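Local coordinates for DNA replication and repair protein RecF (Caldanaerobacter subterraneus subsp. tengcongensis, PDB 5Z69) that binds ATP, probably also single-stranded DNA, and is thought to act in DNA replication, recombinational repair and the SOS response, at residues L319-V324 and S345-T350; N33-L38 and F361-G366; E135-R140 and R273-I278. All coordinates share one frame; numbering follows the deposited sequence.

Contact 1 of 3, residues L319-V324 and S345-T350; sequences LLLDDV and SFITHT. With AGS (phosphothiophosphoric acid-adenylate ester), chain C.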
loop_
_atom_site.group_PDB
_atom_site.type_symbol
_atom_site.label_atom_id
_atom_site.label_comp_id
_atom_site.label_asym_id
_atom_site.label_seq_id
_atom_site.Cartn_x
_atom_site.Cartn_y
_atom_site.Cartn_z
ATOM N N LEU A 319 31.226 -12.875 5.461
ATOM C CA LEU A 319 30.562 -12.404 4.256
ATOM C C LEU A 319 30.561 -13.500 3.180
ATOM O O LEU A 319 31.603 -14.095 2.887
ATOM C CB LEU A 319 31.241 -11.105 3.760
ATOM C CG LEU A 319 30.760 -9.779 4.363
ATOM C CD1 LEU A 319 30.342 -9.880 5.807
ATOM C CD2 LEU A 319 31.787 -8.668 4.183
ATOM N N LEU A 320 29.391 -13.776 2.604
ATOM C CA LEU A 320 29.262 -14.718 1.499
ATOM C C LEU A 320 28.846 -14.016 0.184
ATOM O O LEU A 320 27.766 -13.396 0.110
ATOM C CB LEU A 320 28.252 -15.813 1.876
ATOM C CG LEU A 320 28.541 -16.489 3.235
ATOM C CD1 LEU A 320 27.421 -17.449 3.526
ATOM C CD2 LEU A 320 29.871 -17.168 3.208
ATOM N N LEU A 321 29.705 -14.103 -0.827
ATOM C CA LEU A 321 29.468 -13.387 -2.081
ATOM C C LEU A 321 29.293 -14.385 -3.212
ATOM O O LEU A 321 30.268 -14.955 -3.710
ATOM C CB LEU A 321 30.621 -12.427 -2.384
ATOM C CG LEU A 321 30.561 -11.067 -1.677
ATOM C CD1 LEU A 321 30.694 -11.250 -0.173
ATOM C CD2 LEU A 321 31.645 -10.118 -2.182
ATOM N N ASP A 322 28.045 -14.627 -3.588
ATOM C CA ASP A 322 27.772 -15.667 -4.572
ATOM C C ASP A 322 27.565 -15.077 -5.943
ATOM O O ASP A 322 26.544 -14.465 -6.190
ATOM C CB ASP A 322 26.545 -16.483 -4.182
ATOM C CG ASP A 322 26.406 -17.755 -5.007
ATOM O OD1 ASP A 322 27.413 -18.207 -5.590
ATOM O OD2 ASP A 322 25.297 -18.313 -5.063
ATOM N N ASP A 323 28.530 -15.289 -6.831
ATOM C CA ASP A 323 28.383 -14.929 -8.236
ATOM C C ASP A 323 28.015 -13.456 -8.380
ATOM O O ASP A 323 27.101 -13.103 -9.115
ATOM C CB ASP A 323 27.333 -15.829 -8.909
ATOM C CG ASP A 323 27.248 -15.615 -10.410
ATOM O OD1 ASP A 323 28.258 -15.188 -11.015
ATOM O OD2 ASP A 323 26.162 -15.868 -10.982
ATOM N N VAL A 324 28.731 -12.599 -7.660
ATOM C CA VAL A 324 28.430 -11.176 -7.669
ATOM C C VAL A 324 29.708 -10.394 -7.972
ATOM O O VAL A 324 29.721 -9.167 -8.002
ATOM C CB VAL A 324 27.780 -10.735 -6.321
ATOM C CG1 VAL A 324 28.785 -10.753 -5.175
ATOM C CG2 VAL A 324 27.095 -9.382 -6.447
ATOM N N SER A 345 35.706 -13.497 4.145
ATOM C CA SER A 345 34.704 -13.562 3.082
ATOM C C SER A 345 34.880 -14.808 2.234
ATOM O O SER A 345 35.961 -15.375 2.159
ATOM C CB SER A 345 34.759 -12.303 2.178
ATOM O OG SER A 345 36.062 -12.137 1.633
ATOM N N PHE A 346 33.784 -15.231 1.614
ATOM C CA PHE A 346 33.785 -16.354 0.704
ATOM C C PHE A 346 33.248 -15.831 -0.602
ATOM O O PHE A 346 32.106 -15.385 -0.671
ATOM C CB PHE A 346 32.945 -17.523 1.259
ATOM C CG PHE A 346 33.564 -18.173 2.473
ATOM C CD1 PHE A 346 34.357 -19.307 2.339
ATOM C CD2 PHE A 346 33.376 -17.628 3.743
ATOM C CE1 PHE A 346 34.958 -19.890 3.462
ATOM C CE2 PHE A 346 33.984 -18.194 4.872
ATOM C CZ PHE A 346 34.779 -19.326 4.730
ATOM N N ILE A 347 34.090 -15.847 -1.628
ATOM C CA ILE A 347 33.719 -15.281 -2.918
ATOM C C ILE A 347 33.759 -16.336 -4.022
ATOM O O ILE A 347 34.780 -17.001 -4.231
ATOM C CB ILE A 347 34.645 -14.098 -3.304
ATOM C CG1 ILE A 347 34.556 -12.982 -2.259
ATOM C CG2 ILE A 347 34.245 -13.534 -4.664
ATOM C CD1 ILE A 347 35.508 -11.810 -2.531
ATOM N N THR A 348 32.647 -16.489 -4.734
ATOM C CA THR A 348 32.616 -17.433 -5.836
ATOM C C THR A 348 32.904 -16.725 -7.144
ATOM O O THR A 348 32.486 -15.581 -7.363
ATOM C CB THR A 348 31.261 -18.181 -5.942
ATOM O OG1 THR A 348 30.205 -17.244 -6.135
ATOM C CG2 THR A 348 30.994 -18.988 -4.678
ATOM N N HIS A 349 33.621 -17.411 -8.023
ATOM C CA HIS A 349 33.943 -16.831 -9.318
ATOM C C HIS A 349 34.231 -17.921 -10.344
ATOM O O HIS A 349 34.283 -19.099 -10.013
ATOM C CB HIS A 349 35.142 -15.876 -9.193
ATOM C CG HIS A 349 35.200 -14.833 -10.268
ATOM N ND1 HIS A 349 34.071 -14.234 -10.782
ATOM C CD2 HIS A 349 36.249 -14.283 -10.924
ATOM C CE1 HIS A 349 34.421 -13.361 -11.709
ATOM N NE2 HIS A 349 35.737 -13.371 -11.814
ATOM N N THR A 350 34.416 -17.498 -11.589
ATOM C CA THR A 350 34.766 -18.364 -12.707
ATOM C C THR A 350 36.276 -18.578 -12.813
ATOM O O THR A 350 36.732 -19.662 -13.172
ATOM C CB THR A 350 34.226 -17.766 -14.031
ATOM O OG1 THR A 350 32.806 -17.942 -14.082
ATOM C CG2 THR A 350 34.854 -18.432 -15.244
HETATM P PG AGS C . 26.889 -20.808 -8.943
HETATM S S1G AGS C . 28.258 -19.599 -8.247
HETATM O O2G AGS C . 26.870 -20.718 -10.506
HETATM O O3G AGS C . 25.519 -20.286 -8.408
HETATM P PB AGS C . 27.597 -23.502 -9.425
HETATM O O1B AGS C . 28.955 -24.028 -9.099
HETATM O O2B AGS C . 27.523 -22.985 -10.872
HETATM O O3B AGS C . 27.157 -22.291 -8.454
HETATM P PA AGS C . 26.011 -25.346 -8.010
HETATM O O1A AGS C . 27.021 -25.083 -6.885
HETATM O O2A AGS C . 24.609 -24.849 -7.835
HETATM O O3A AGS C . 26.572 -24.719 -9.367
HETATM O "O5'" AGS C . 25.981 -26.861 -8.347
HETATM C "C5'" AGS C . 24.747 -27.497 -8.528
HETATM C "C4'" AGS C . 25.088 -28.767 -9.245
HETATM O "O4'" AGS C . 24.897 -29.881 -8.345
HETATM C "C3'" AGS C . 24.211 -29.042 -10.462
HETATM O "O3'" AGS C . 24.959 -29.702 -11.477
HETATM C "C2'" AGS C . 23.074 -29.877 -9.868
HETATM O "O2'" AGS C . 22.499 -30.769 -10.819
HETATM C "C1'" AGS C . 23.797 -30.663 -8.768
HETATM N N9 AGS C . 22.965 -30.962 -7.615
HETATM C C8 AGS C . 22.003 -30.163 -7.042
HETATM N N7 AGS C . 21.390 -30.713 -6.025
HETATM C C5 AGS C . 21.985 -31.957 -5.910
HETATM C C6 AGS C . 21.784 -33.036 -5.027
HETATM N N6 AGS C . 20.891 -33.016 -4.032
HETATM N N1 AGS C . 22.532 -34.148 -5.203
HETATM C C2 AGS C . 23.430 -34.167 -6.194
HETATM N N3 AGS C . 23.710 -33.216 -7.089
HETATM C C4 AGS C . 22.950 -32.132 -6.888
HETATM O O HOH W 1 31.097 -13.349 -6.176
#
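Leu319-Leu321, the end of strand 318-321, runs parallel to strand 345-349, and three backbone bonds join the two. Phe346 N donates to Leu319 O, Phe346 O accepts from Leu321 N, and Thr348 N donates to Leu321 O.

The apolar contacts fall on both faces of the sheet. On one, Leu320 lies alongside Phe346, with Leu320 CD2 3.6 Å from Phe346 CD2. On the other, Leu321 CB packs against Ile347 CG1 at 4.0 Å.

Side-chain polar bonds gather past the end of strand 318-321. Thr348 OG1 sits between its own backbone N and carbonyl carbon (chi1 60°). There it gives its proton to the anti lone pair of Asp322 OD1 at 3.0 Å and accepts from Asp323 N at 2.7 Å. The hydroxyl thus links the Asp322 carboxylate to the backbone N of Asp323. A water bridges Leu321 O, Thr348 O and Val324 N.

Asp322 OD1 also lies 3.1 Å from the thiophosphate sulfur S1G of the bound nucleotide. A run of leucines ending in two aspartates beside the gamma-phosphate is consistent with a Walker B motif. Helix 43-55 meets Asp322 through Ser44 and Leu47. Strand 122-125 flanks strand 318-321, and strand 32-36 flanks strand 345-349.

Contact 2 of 3, residues N33-L38 and F361-G366; sequences NLIYGL and FKIYDG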
loop_
_atom_site.group_PDB
_atom_site.type_symbol
_atom_site.label_atom_id
_atom_site.label_comp_id
_atom_site.label_asym_id
_atom_site.label_seq_id
_atom_site.Cartn_x
_atom_site.Cartn_y
_atom_site.Cartn_z
ATOM N N ASN A 33 38.407 -15.888 0.898
ATOM C CA ASN A 33 38.495 -17.270 0.446
ATOM C C ASN A 33 37.854 -17.334 -0.934
ATOM O O ASN A 33 36.634 -17.256 -1.052
ATOM C CB ASN A 33 37.801 -18.224 1.433
ATOM C CG ASN A 33 38.498 -18.264 2.799
ATOM O OD1 ASN A 33 39.090 -19.262 3.162
ATOM N ND2 ASN A 33 38.420 -17.171 3.550
ATOM N N LEU A 34 38.684 -17.434 -1.972
ATOM C CA LEU A 34 38.206 -17.459 -3.351
ATOM C C LEU A 34 37.792 -18.880 -3.722
ATOM O O LEU A 34 38.586 -19.802 -3.640
ATOM C CB LEU A 34 39.293 -16.944 -4.302
ATOM C CG LEU A 34 38.951 -16.506 -5.732
ATOM C CD1 LEU A 34 39.080 -17.661 -6.699
ATOM C CD2 LEU A 34 37.567 -15.884 -5.825
ATOM N N ILE A 35 36.528 -19.054 -4.093
ATOM C CA ILE A 35 36.073 -20.347 -4.576
ATOM C C ILE A 35 35.696 -20.220 -6.041
ATOM O O ILE A 35 34.726 -19.550 -6.373
ATOM C CB ILE A 35 34.884 -20.848 -3.770
ATOM C CG1 ILE A 35 35.274 -20.983 -2.298
ATOM C CG2 ILE A 35 34.380 -22.180 -4.336
ATOM C CD1 ILE A 35 34.148 -20.660 -1.355
ATOM N N TYR A 36 36.477 -20.832 -6.919
ATOM C CA TYR A 36 36.242 -20.656 -8.347
ATOM C C TYR A 36 36.150 -21.989 -9.089
ATOM O O TYR A 36 36.655 -23.014 -8.639
ATOM C CB TYR A 36 37.339 -19.792 -8.976
ATOM C CG TYR A 36 38.611 -20.550 -9.295
ATOM C CD1 TYR A 36 39.547 -20.840 -8.301
ATOM C CD2 TYR A 36 38.877 -20.969 -10.594
ATOM C CE1 TYR A 36 40.707 -21.541 -8.601
ATOM C CE2 TYR A 36 40.024 -21.662 -10.902
ATOM C CZ TYR A 36 40.937 -21.947 -9.906
ATOM O OH TYR A 36 42.076 -22.640 -10.232
ATOM N N GLY A 37 35.507 -21.955 -10.245
ATOM C CA GLY A 37 35.353 -23.139 -11.058
ATOM C C GLY A 37 34.326 -22.867 -12.130
ATOM O O GLY A 37 33.612 -21.853 -12.075
ATOM N N LEU A 38 34.266 -23.758 -13.115
ATOM C CA LEU A 38 33.229 -23.708 -14.141
ATOM C C LEU A 38 31.851 -23.661 -13.497
ATOM O O LEU A 38 31.682 -24.027 -12.329
ATOM C CB LEU A 38 33.317 -24.923 -15.075
ATOM C CG LEU A 38 34.408 -24.981 -16.152
ATOM C CD1 LEU A 38 34.671 -23.591 -16.722
ATOM C CD2 LEU A 38 35.702 -25.640 -15.663
ATOM N N PHE A 361 40.443 -21.738 -3.681
ATOM C CA PHE A 361 39.981 -23.111 -3.846
ATOM C C PHE A 361 39.364 -23.310 -5.235
ATOM O O PHE A 361 38.472 -22.569 -5.631
ATOM C CB PHE A 361 38.930 -23.479 -2.781
ATOM C CG PHE A 361 39.405 -23.344 -1.351
ATOM C CD1 PHE A 361 39.871 -24.451 -0.650
ATOM C CD2 PHE A 361 39.337 -22.122 -0.699
ATOM C CE1 PHE A 361 40.280 -24.331 0.669
ATOM C CE2 PHE A 361 39.745 -21.986 0.621
ATOM C CZ PHE A 361 40.215 -23.077 1.312
ATOM N N LYS A 362 39.825 -24.325 -5.960
ATOM C CA LYS A 362 39.167 -24.716 -7.201
ATOM C C LYS A 362 38.158 -25.826 -6.958
ATOM O O LYS A 362 38.470 -26.846 -6.331
ATOM C CB LYS A 362 40.178 -25.186 -8.257
ATOM C CG LYS A 362 39.553 -25.285 -9.665
ATOM C CD LYS A 362 39.997 -26.526 -10.424
ATOM C CE LYS A 362 41.235 -26.277 -11.265
ATOM N NZ LYS A 362 41.818 -27.570 -11.747
ATOM N N ILE A 363 36.944 -25.636 -7.456
ATOM C CA ILE A 363 35.988 -26.727 -7.431
ATOM C C ILE A 363 35.629 -27.220 -8.827
ATOM O O ILE A 363 35.241 -26.438 -9.702
ATOM C CB ILE A 363 34.685 -26.342 -6.738
ATOM C CG1 ILE A 363 34.944 -25.900 -5.299
ATOM C CG2 ILE A 363 33.709 -27.526 -6.791
ATOM C CD1 ILE A 363 33.663 -25.602 -4.512
ATOM N N TYR A 364 35.742 -28.529 -9.009
ATOM C CA TYR A 364 35.276 -29.202 -10.210
ATOM C C TYR A 364 34.583 -30.503 -9.796
ATOM O O TYR A 364 35.182 -31.297 -9.070
ATOM C CB TYR A 364 36.445 -29.488 -11.156
ATOM C CG TYR A 364 36.003 -30.122 -12.450
ATOM C CD1 TYR A 364 36.318 -31.442 -12.749
ATOM C CD2 TYR A 364 35.239 -29.406 -13.362
ATOM C CE1 TYR A 364 35.898 -32.023 -13.935
ATOM C CE2 TYR A 364 34.817 -29.976 -14.546
ATOM C CZ TYR A 364 35.149 -31.282 -14.830
ATOM O OH TYR A 364 34.720 -31.836 -16.016
ATOM N N ASP A 365 33.386 -30.753 -10.273
ATOM C CA ASP A 365 32.702 -31.988 -9.974
ATOM C C ASP A 365 32.528 -32.243 -8.465
ATOM O O ASP A 365 32.648 -33.333 -8.002
ATOM C CB ASP A 365 33.411 -33.141 -10.645
ATOM C CG ASP A 365 32.557 -34.389 -10.749
ATOM O OD1 ASP A 365 31.337 -34.296 -10.757
ATOM O OD2 ASP A 365 33.130 -35.462 -10.822
ATOM N N GLY A 366 32.232 -31.189 -7.733
ATOM C CA GLY A 366 31.984 -31.262 -6.322
ATOM C C GLY A 366 33.198 -31.544 -5.498
ATOM O O GLY A 366 33.117 -31.843 -4.367
HETATM O O HOH W 2 35.678 -26.193 -12.515
#
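Tyr36 lays one face of its ring over the aliphatic stem of Lys362. Lys362 CG stands 4.0 Å from the centroid of the Tyr36 ring and 28° off its normal, a CH-pi contact. Lys362 CB is also close, 3.7 Å from Tyr36 CZ. With chi1 at 81°, Tyr36 CG sits between its backbone N and carbonyl carbon, and the ring leans across to the neighbouring strand. The lysine chain bends at chi2 and chi3, and its amine leads away from the ring.

On the other face the isoleucines meet: Ile35 CG2 lies 3.5 Å from Ile363 CD1, and Leu46 of helix 43-55 packs on both residues. Further back, the Asn33 amide lies almost coplanar with the Phe361 ring, 12° apart. Asn33 OD1 comes to the ring edge at Phe361 CE2, but its hydrogen bond is to Cys29 N.

The two strands run parallel. Phe361 N donates to Leu34 O, Tyr36 N to Phe361 O, and Ile363 N to Tyr36 O. Strand 32-36 leads into the P-loop (Walker A) of this ABC-type ATPase, so this pairing borders the start of the phosphate-binding loop. Gly37 opens that loop, and a CA-H...O contact sets Gly37 CA 3.6 Å from Ile363 O. Beyond it the strands part. A water takes over, accepting from Leu38 N at 2.9 Å and donating to Ile363 O. Leu38 CD2 touches Tyr364 CD2 loosely at 4.4 Å.

Contact 3 of 3, residues E135-R140 and R273-I278; sequences EGPSRR and REDFKI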
loop_
_atom_site.group_PDB
_atom_site.type_symbol
_atom_site.label_atom_id
_atom_site.label_comp_id
_atom_site.label_asym_id
_atom_site.label_seq_id
_atom_site.Cartn_x
_atom_site.Cartn_y
_atom_site.Cartn_z
ATOM N N GLU A 135 9.891 -8.416 -6.794
ATOM C CA GLU A 135 8.814 -9.379 -6.653
ATOM C C GLU A 135 7.787 -8.874 -5.661
ATOM O O GLU A 135 7.772 -7.698 -5.341
ATOM C CB GLU A 135 9.365 -10.740 -6.250
ATOM C CG GLU A 135 10.343 -11.295 -7.271
ATOM C CD GLU A 135 10.741 -12.735 -6.991
ATOM O OE1 GLU A 135 10.363 -13.268 -5.921
ATOM O OE2 GLU A 135 11.432 -13.334 -7.847
ATOM N N GLY A 136 6.912 -9.753 -5.203
ATOM C CA GLY A 136 5.771 -9.342 -4.401
ATOM C C GLY A 136 6.053 -9.118 -2.924
ATOM O O GLY A 136 7.195 -9.242 -2.476
ATOM N N PRO A 137 5.004 -8.774 -2.159
ATOM C CA PRO A 137 5.056 -8.550 -0.707
ATOM C C PRO A 137 5.705 -9.730 0.036
ATOM O O PRO A 137 6.436 -9.542 0.990
ATOM C CB PRO A 137 3.574 -8.422 -0.321
ATOM C CG PRO A 137 2.901 -7.975 -1.571
ATOM C CD PRO A 137 3.637 -8.649 -2.685
ATOM N N SER A 138 5.395 -10.932 -0.428
ATOM C CA SER A 138 5.853 -12.176 0.149
ATOM C C SER A 138 7.384 -12.208 0.269
ATOM O O SER A 138 7.935 -12.548 1.316
ATOM C CB SER A 138 5.347 -13.335 -0.713
ATOM O OG SER A 138 5.625 -14.584 -0.112
ATOM N N ARG A 139 8.052 -11.817 -0.809
ATOM C CA ARG A 139 9.504 -11.807 -0.885
ATOM C C ARG A 139 10.093 -10.833 0.125
ATOM O O ARG A 139 11.048 -11.153 0.847
ATOM C CB ARG A 139 9.947 -11.432 -2.301
ATOM C CG ARG A 139 11.435 -11.587 -2.578
ATOM C CD ARG A 139 11.819 -13.051 -2.680
ATOM N NE ARG A 139 13.131 -13.217 -3.300
ATOM C CZ ARG A 139 14.287 -13.146 -2.645
ATOM N NH1 ARG A 139 14.300 -12.909 -1.338
ATOM N NH2 ARG A 139 15.430 -13.313 -3.304
ATOM N N ARG A 140 9.514 -9.640 0.167
ATOM C CA ARG A 140 10.012 -8.576 1.026
ATOM C C ARG A 140 9.745 -8.936 2.490
ATOM O O ARG A 140 10.576 -8.707 3.377
ATOM C CB ARG A 140 9.360 -7.234 0.666
ATOM C CG ARG A 140 10.125 -6.407 -0.389
ATOM C CD ARG A 140 9.258 -5.220 -0.937
ATOM N NE ARG A 140 9.116 -5.318 -2.389
ATOM C CZ ARG A 140 8.033 -5.755 -3.022
ATOM N NH1 ARG A 140 6.953 -6.116 -2.348
ATOM N NH2 ARG A 140 8.022 -5.805 -4.345
ATOM N N ARG A 273 0.285 -10.247 5.766
ATOM C CA ARG A 273 -0.188 -9.666 4.507
ATOM C C ARG A 273 0.428 -8.315 4.255
ATOM O O ARG A 273 -0.026 -7.602 3.380
ATOM C CB ARG A 273 -1.716 -9.503 4.494
ATOM C CG ARG A 273 -2.486 -10.804 4.486
ATOM C CD ARG A 273 -2.299 -11.528 3.169
ATOM N NE ARG A 273 -3.197 -12.675 3.071
ATOM C CZ ARG A 273 -4.472 -12.602 2.700
ATOM N NH2 ARG A 273 -5.186 -13.719 2.659
ATOM N N GLU A 274 1.447 -7.955 5.031
ATOM C CA GLU A 274 2.023 -6.613 4.939
ATOM C C GLU A 274 3.070 -6.510 3.838
ATOM O O GLU A 274 3.454 -7.514 3.233
ATOM C CB GLU A 274 2.625 -6.202 6.289
ATOM C CG GLU A 274 1.587 -6.137 7.411
ATOM C CD GLU A 274 2.165 -5.676 8.743
ATOM O OE1 GLU A 274 3.407 -5.638 8.885
ATOM O OE2 GLU A 274 1.373 -5.344 9.653
ATOM N N ASP A 275 3.510 -5.290 3.551
ATOM C CA ASP A 275 4.607 -5.096 2.617
ATOM C C ASP A 275 5.338 -3.846 3.029
ATOM O O ASP A 275 4.903 -3.168 3.956
ATOM C CB ASP A 275 4.085 -4.997 1.185
ATOM C CG ASP A 275 5.182 -5.117 0.145
ATOM O OD1 ASP A 275 6.326 -5.433 0.518
ATOM O OD2 ASP A 275 4.901 -4.898 -1.055
ATOM N N PHE A 276 6.462 -3.552 2.385
ATOM C CA PHE A 276 7.034 -2.214 2.495
ATOM C C PHE A 276 7.480 -1.773 1.107
ATOM O O PHE A 276 7.890 -2.585 0.286
ATOM C CB PHE A 276 8.184 -2.140 3.527
ATOM C CG PHE A 276 9.380 -2.999 3.212
ATOM C CD1 PHE A 276 9.427 -4.328 3.623
ATOM C CD2 PHE A 276 10.480 -2.467 2.553
ATOM C CE1 PHE A 276 10.540 -5.122 3.360
ATOM C CE2 PHE A 276 11.597 -3.241 2.274
ATOM C CZ PHE A 276 11.636 -4.581 2.682
ATOM N N LYS A 277 7.319 -0.488 0.824
ATOM C CA LYS A 277 7.599 0.020 -0.510
ATOM C C LYS A 277 8.919 0.742 -0.467
ATOM O O LYS A 277 9.187 1.497 0.469
ATOM C CB LYS A 277 6.492 0.963 -1.010
ATOM C CG LYS A 277 5.204 0.283 -1.503
ATOM C CD LYS A 277 4.436 1.219 -2.444
ATOM C CE LYS A 277 2.982 0.774 -2.695
ATOM N NZ LYS A 277 2.845 -0.512 -3.451
ATOM N N ILE A 278 9.752 0.514 -1.470
ATOM C CA ILE A 278 11.041 1.198 -1.514
ATOM C C ILE A 278 10.997 2.291 -2.585
ATOM O O ILE A 278 10.823 1.988 -3.765
ATOM C CB ILE A 278 12.190 0.210 -1.796
ATOM C CG1 ILE A 278 12.320 -0.796 -0.638
ATOM C CG2 ILE A 278 13.504 0.957 -1.993
ATOM C CD1 ILE A 278 13.017 -2.079 -1.019
#
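Arg140 reaches from the first turn of a helix to Asp275 and Phe276 on the strand, and its side chain carries most of the contact. Arg140 NH1 faces both oxygens of the Asp275 carboxylate. It donates to Asp275 OD1 on the syn side at 3.0 Å (157°) and forms a salt bridge with Asp275 OD2 at 2.7 Å. One nitrogen thus serves both oxygens; the guanidinium and carboxylate planes are 35° apart. Asp275 CG lies opposite its own backbone N across the CA-CB bond (chi1 -167°), which turns the acid to the helix. Asp275 OD1 also takes a weak bond from Phe276 N.

The aliphatic part of Arg140 runs over one face of the Phe276 ring. Arg140 CG is 4.3 Å from the ring centroid, and Arg140 CB is 3.6 Å from Phe276 CE1. The chain bends at chi3, and the guanidinium ends up nearly perpendicular to the ring. With an alanine here the Asp275 carboxylate is likely to be left without its cation, and one face of the Phe276 ring less covered.

Pro137 CB packs on Asp275 CG at 3.7 Å. The contact joins the start of helix 137-151 to strand 275-280. Phe276 also touches Leu208 of helix 186-222, strand 227-232 pairs alongside, and Tyr288 of the second subunit packs on Pro137.

Contacts 1 and 2 belong to one sheet, with centres 11 Å apart. Strands 345-349 and 32-36 are neighbours in it: Ile347 O lies 2.7 Å from Ile35 N, and Ser345 O lies 2.8 Å from Asn33 N, both probable hydrogen bonds. Together they border the nucleotide. Contact 1 touches its thiophosphate end. In contact 2, the side chain of Ile363 is about 6 Å from the nearest atom of the bound AGS. Contact 3 lies apart from this pocket, near the second subunit. Its centre is about 27 Å from that of contact 1 and 35 Å from that of contact 2. Along the chain, contacts 3 and 1 follow in series inside the long loop that contact 2 closes.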